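PDB 1ODO: putative cytochrome P450 154A1 from Streptomyces coelicolor, which is a haem-containing member of the cytochrome P450 family, seen here with 4-phenyl-1H-imidazole bound in the pocket beside the haem. Local coordinates for residues 92-95 / 96-99; 64-67 / 68-71. One frame throughout, in Å; residues are numbered along the deposited sequence.

Contact 1 (92-95 / 96-99); sequences GPNH and RKLR. With HEM (protoporphyrin IX containing Fe), chain B.
His95 and Arg99, one helical turn apart, reach the same haem propionate oxygen, O2A. His95 NE2 donates to haem O2A at 2.6 Å, almost straight (176° at the hydrogen), with the carboxylate carbon in the imidazole plane at the ring's edge. Arg99 NH1 adds a second bond to O2A at 2.9 Å, more bent. The two side chains run side by side in the same direction: Arg99 CB lies over one face of the His95 ring and Arg99 CD is 3.8 Å from His95 CE1, the arginine chain staying extended as far as NE.

Water-mediated contacts occupy another side of the helix. One water bridges Asn94 OD1 (2.7 Å) to Lys97 NZ, and a second repeats the link with a weak leg to the lysine. The Asn94 amide also packs on Leu98, Asn94 ND2 standing 3.6 Å from Leu98 CD1.

Backbone bonds from Arg96, Lys97, Leu98 and Arg99 N to the carbonyls four residues earlier set this spacing. Two donors should hold O2A in place, while Phe353 O, a second acceptor for Arg99 NH1, steadies the arginine; the propionate's negative charge is probably eased by that arginine.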
loop_
_atom_site.group_PDB
_atom_site.type_symbol
_atom_site.label_atom_id
_atom_site.label_comp_id
_atom_site.label_asym_id
_atom_site.label_seq_id
_atom_site.Cartn_x
_atom_site.Cartn_y
_atom_site.Cartn_z
ATOM N N GLY A 92 -4.629 -20.790 -3.067
ATOM C CA GLY A 92 -4.372 -21.995 -2.291
ATOM C C GLY A 92 -2.925 -22.385 -2.061
ATOM O O GLY A 92 -2.090 -21.533 -1.762
ATOM N N PRO A 93 -2.601 -23.686 -2.176
ATOM C CA PRO A 93 -1.237 -24.178 -1.976
ATOM C C PRO A 93 -0.174 -23.392 -2.736
ATOM O O PRO A 93 0.929 -23.191 -2.230
ATOM C CB PRO A 93 -1.329 -25.631 -2.433
ATOM C CG PRO A 93 -2.699 -26.017 -1.955
ATOM C CD PRO A 93 -3.535 -24.811 -2.378
ATOM N N ASN A 94 -0.496 -22.950 -3.949
ATOM C CA ASN A 94 0.473 -22.191 -4.729
ATOM C C ASN A 94 0.755 -20.860 -4.037
ATOM O O ASN A 94 1.880 -20.353 -4.078
ATOM C CB ASN A 94 -0.028 -21.948 -6.154
ATOM C CG ASN A 94 1.044 -21.328 -7.046
ATOM O OD1 ASN A 94 2.189 -21.791 -7.072
ATOM N ND2 ASN A 94 0.675 -20.286 -7.783
ATOM N N HIS A 95 -0.264 -20.288 -3.405
ATOM C CA HIS A 95 -0.071 -19.019 -2.714
ATOM C C HIS A 95 0.792 -19.246 -1.477
ATOM O O HIS A 95 1.717 -18.481 -1.203
ATOM C CB HIS A 95 -1.402 -18.400 -2.292
ATOM C CG HIS A 95 -1.244 -17.272 -1.319
ATOM N ND1 HIS A 95 -1.532 -17.402 0.023
ATOM C CD2 HIS A 95 -0.753 -16.020 -1.480
ATOM C CE1 HIS A 95 -1.223 -16.278 0.647
ATOM N NE2 HIS A 95 -0.749 -15.424 -0.244
ATOM N N ARG A 96 0.479 -20.296 -0.725
ATOM C CA ARG A 96 1.239 -20.608 0.477
ATOM C C ARG A 96 2.711 -20.743 0.105
ATOM O O ARG A 96 3.589 -20.214 0.784
ATOM C CB ARG A 96 0.721 -21.911 1.110
ATOM C CG ARG A 96 1.565 -22.419 2.274
ATOM C CD ARG A 96 0.796 -23.412 3.136
ATOM N NE ARG A 96 0.210 -24.500 2.358
ATOM C CZ ARG A 96 0.895 -25.507 1.827
ATOM N NH1 ARG A 96 2.210 -25.581 1.988
ATOM N NH2 ARG A 96 0.261 -26.443 1.134
ATOM N N LYS A 97 2.970 -21.440 -0.998
ATOM C CA LYS A 97 4.328 -21.657 -1.484
ATOM C C LYS A 97 5.061 -20.363 -1.854
ATOM O O LYS A 97 6.174 -20.114 -1.387
ATOM C CB LYS A 97 4.291 -22.577 -2.708
ATOM C CG LYS A 97 5.552 -22.540 -3.571
ATOM C CD LYS A 97 5.304 -23.206 -4.923
ATOM C CE LYS A 97 6.448 -22.957 -5.896
ATOM N NZ LYS A 97 6.158 -23.544 -7.238
ATOM N N LEU A 98 4.435 -19.549 -2.699
ATOM C CA LEU A 98 5.032 -18.293 -3.136
ATOM C C LEU A 98 5.190 -17.247 -2.027
ATOM O O LEU A 98 6.037 -16.358 -2.131
ATOM C CB LEU A 98 4.232 -17.729 -4.318
ATOM C CG LEU A 98 4.310 -18.598 -5.588
ATOM C CD1 LEU A 98 3.319 -18.113 -6.632
ATOM C CD2 LEU A 98 5.729 -18.558 -6.150
ATOM N N ARG A 99 4.391 -17.348 -0.969
ATOM C CA ARG A 99 4.486 -16.390 0.136
ATOM C C ARG A 99 5.553 -16.857 1.125
ATOM O O ARG A 99 6.348 -16.055 1.613
ATOM C CB ARG A 99 3.138 -16.249 0.858
ATOM C CG ARG A 99 3.146 -15.286 2.058
ATOM C CD ARG A 99 1.765 -15.238 2.716
ATOM N NE ARG A 99 1.723 -14.495 3.977
ATOM C CZ ARG A 99 1.283 -13.246 4.113
ATOM N NH1 ARG A 99 0.839 -12.562 3.064
ATOM N NH2 ARG A 99 1.262 -12.686 5.313
HETATM C CHA HEM B . -0.199 -7.124 0.174
HETATM C CHB HEM B . 4.477 -6.332 1.007
HETATM C CHC HEM B . 3.413 -2.044 2.953
HETATM C CHD HEM B . -1.246 -2.840 2.094
HETATM C C1A HEM B . 1.161 -7.313 0.234
HETATM C C2A HEM B . 1.890 -8.482 -0.244
HETATM C C3A HEM B . 3.193 -8.261 -0.017
HETATM C C4A HEM B . 3.321 -6.954 0.613
HETATM C CMA HEM B . 4.378 -9.185 -0.349
HETATM C CAA HEM B . 1.228 -9.719 -0.889
HETATM C CBA HEM B . 0.729 -10.696 0.191
HETATM C CGA HEM B . 0.040 -11.956 -0.330
HETATM O O1A HEM B . -0.668 -11.809 -1.388
HETATM O O2A HEM B . 0.196 -13.007 0.290
HETATM C C1B HEM B . 4.604 -5.103 1.597
HETATM C C2B HEM B . 5.870 -4.503 1.979
HETATM C C3B HEM B . 5.577 -3.291 2.531
HETATM C C4B HEM B . 4.141 -3.133 2.494
HETATM C CMB HEM B . 7.251 -5.159 1.773
HETATM C CAB HEM B . 6.537 -2.230 3.105
HETATM C CBB HEM B . 7.304 -2.679 4.359
HETATM C C1C HEM B . 2.035 -1.894 2.894
HETATM C C2C HEM B . 1.313 -0.710 3.385
HETATM C C3C HEM B . 0.001 -0.930 3.140
HETATM C C4C HEM B . -0.094 -2.232 2.512
HETATM C CMC HEM B . 2.019 0.518 4.040
HETATM C CAC HEM B . -1.246 -0.049 3.414
HETATM C CBC HEM B . -1.359 0.584 4.805
HETATM C C1D HEM B . -1.383 -4.061 1.495
HETATM C C2D HEM B . -2.627 -4.650 1.056
HETATM C C3D HEM B . -2.336 -5.852 0.506
HETATM C C4D HEM B . -0.905 -6.023 0.615
HETATM C CMD HEM B . -4.008 -3.979 1.196
HETATM C CAD HEM B . -3.342 -6.822 -0.135
HETATM C CBD HEM B . -4.324 -7.552 0.787
HETATM C CGD HEM B . -5.228 -8.377 -0.104
HETATM O O1D HEM B . -6.409 -8.033 -0.234
HETATM O O2D HEM B . -4.695 -9.344 -0.695
HETATM N NA HEM B . 2.055 -6.408 0.755
HETATM N NB HEM B . 3.559 -4.241 1.916
HETATM N NC HEM B . 1.153 -2.808 2.373
HETATM N ND HEM B . -0.320 -4.915 1.213
HETATM FE FE HEM B . 1.594 -4.601 1.574
HETATM O O HOH W 1 4.431 -21.798 -8.625
HETATM O O HOH W 2 3.024 -24.577 -6.641
#

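Contact 2 (64-67 / 68-71)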
loop_
_atom_site.group_PDB
_atom_site.type_symbol
_atom_site.label_atom_id
_atom_site.label_comp_id
_atom_site.label_asym_id
_atom_site.label_seq_id
_atom_site.Cartn_x
_atom_site.Cartn_y
_atom_site.Cartn_z
ATOM N N ALA A 64 -6.495 -18.707 -13.562
ATOM C CA ALA A 64 -7.321 -19.870 -13.287
ATOM C C ALA A 64 -8.801 -19.606 -13.027
ATOM O O ALA A 64 -9.650 -20.420 -13.404
ATOM C CB ALA A 64 -6.735 -20.639 -12.102
ATOM N N HIS A 65 -9.122 -18.469 -12.414
ATOM C CA HIS A 65 -10.516 -18.174 -12.113
ATOM C C HIS A 65 -11.246 -16.989 -12.748
ATOM O O HIS A 65 -12.391 -16.712 -12.383
ATOM C CB HIS A 65 -10.654 -18.103 -10.588
ATOM C CG HIS A 65 -10.111 -19.309 -9.882
ATOM N ND1 HIS A 65 -10.608 -20.579 -10.085
ATOM C CD2 HIS A 65 -9.103 -19.440 -8.988
ATOM C CE1 HIS A 65 -9.932 -21.440 -9.344
ATOM N NE2 HIS A 65 -9.012 -20.773 -8.669
ATOM N N TRP A 66 -10.613 -16.286 -13.683
ATOM C CA TRP A 66 -11.272 -15.148 -14.327
ATOM C C TRP A 66 -11.335 -15.411 -15.834
ATOM O O TRP A 66 -10.360 -15.203 -16.552
ATOM C CB TRP A 66 -10.513 -13.846 -14.049
ATOM C CG TRP A 66 -11.255 -12.605 -14.485
ATOM C CD1 TRP A 66 -12.602 -12.489 -14.709
ATOM C CD2 TRP A 66 -10.709 -11.289 -14.656
ATOM N NE1 TRP A 66 -12.925 -11.187 -15.002
ATOM C CE2 TRP A 66 -11.783 -10.428 -14.974
ATOM C CE3 TRP A 66 -9.417 -10.755 -14.564
ATOM C CZ2 TRP A 66 -11.605 -9.059 -15.202
ATOM C CZ3 TRP A 66 -9.238 -9.392 -14.791
ATOM C CH2 TRP A 66 -10.329 -8.559 -15.106
ATOM N N PRO A 67 -12.491 -15.883 -16.325
ATOM C CA PRO A 67 -12.691 -16.187 -17.747
ATOM C C PRO A 67 -12.347 -15.049 -18.703
ATOM O O PRO A 67 -11.881 -15.288 -19.820
ATOM C CB PRO A 67 -14.169 -16.570 -17.809
ATOM C CG PRO A 67 -14.393 -17.213 -16.473
ATOM C CD PRO A 67 -13.685 -16.250 -15.540
ATOM N N ALA A 68 -12.564 -13.814 -18.263
ATOM C CA ALA A 68 -12.278 -12.649 -19.095
ATOM C C ALA A 68 -10.813 -12.220 -19.110
ATOM O O ALA A 68 -10.439 -11.331 -19.876
ATOM C CB ALA A 68 -13.149 -11.476 -18.651
ATOM N N PHE A 69 -9.984 -12.852 -18.285
ATOM C CA PHE A 69 -8.566 -12.501 -18.225
ATOM C C PHE A 69 -7.897 -12.349 -19.588
ATOM O O PHE A 69 -7.294 -11.313 -19.881
ATOM C CB PHE A 69 -7.786 -13.532 -17.412
ATOM C CG PHE A 69 -6.318 -13.233 -17.315
ATOM C CD1 PHE A 69 -5.861 -12.177 -16.534
ATOM C CD2 PHE A 69 -5.394 -13.978 -18.039
ATOM C CE1 PHE A 69 -4.503 -11.865 -16.472
ATOM C CE2 PHE A 69 -4.027 -13.675 -17.986
ATOM C CZ PHE A 69 -3.584 -12.616 -17.201
ATOM N N GLY A 70 -8.004 -13.392 -20.408
ATOM C CA GLY A 70 -7.407 -13.370 -21.733
ATOM C C GLY A 70 -7.759 -12.159 -22.579
ATOM O O GLY A 70 -6.921 -11.667 -23.332
ATOM N N GLU A 71 -8.991 -11.675 -22.458
ATOM C CA GLU A 71 -9.439 -10.514 -23.225
ATOM C C GLU A 71 -8.998 -9.203 -22.577
ATOM O O GLU A 71 -8.554 -8.278 -23.254
ATOM C CB GLU A 71 -10.964 -10.519 -23.336
ATOM C CG GLU A 71 -11.555 -11.890 -23.613
ATOM C CD GLU A 71 -13.054 -11.948 -23.374
ATOM O OE1 GLU A 71 -13.578 -13.072 -23.176
ATOM O OE2 GLU A 71 -13.710 -10.878 -23.391
HETATM O O HOH W 3 -8.831 -16.136 -19.851
#
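One face of the Trp66 indole lies against Ala68 and the start of Phe69. Ala68 CB stands 3.6 Å above the Trp66 indole plane, displaced toward the rim, and makes an off-centre CH-pi contact with the five-membered ring. Ala68 CB comes closest to Trp66 NE1, at 3.7 Å. The backbone N of Phe69 lies over the same face, also offset, while at the Phe69 ring it is the edge that meets Trp66, with CE3 near the plane of the phenyl group. Farther back along the phenylalanine, Phe69 CB approaches Trp66 CE3 to 4.3 Å, so that the six-membered part of the indole meets Phe69 while the five-membered part meets Ala68. Trp66 also stacks with the ring of Tyr296, from the strand 292-297.

The backbone brings the indole over the residues that follow. Trp66 has its CG trans to the backbone N (chi1 -170°), which swings the indole beside its own carbonyl and over the N atoms of Ala68 and Phe69. Phe69 N closes that turn with a hydrogen bond of 2.9 Å to Trp66 O. The bond is fairly straight at the hydrogen, but the donor sits well above the carbonyl plane, 53° out of it. A water gives a hydrogen bond to Pro67 O and accepts one from Gly70 N at 2.9 Å, linking the two one residue on from the direct Trp66–Phe69 bond. The Phe69 side chain continues away from the turn to touch Ala62 and Arg63 of the preceding helix.

Trp66 to Phe69 form a type I beta turn, with Pro67 and Ala68 at its two central positions. This compact bend links the short helices 62-65 and 69-72 of the P450 fold, with the tryptophan packed over its own turn.

Contact 2 comes first along the chain, at the turn between helices 62-65 and 69-72; contact 1 follows on helix 92-100. Their centres are 20 Å apart and their nearest atoms about 7 Å, without touching. Both lie in the N-terminal part of the P450 chain, but they face different neighbours. Through Trp66 and Tyr296, the turn at 64-71 packs against strand 292-297 of the six-stranded mixed sheet, whereas 92-99 reaches the haem. Contact 1 thus holds a propionate directly, while contact 2 stands farther off and is tied to the haem's surroundings through strand 292-297, which carries both Tyr296 and Arg295, itself hydrogen-bonded to the haem.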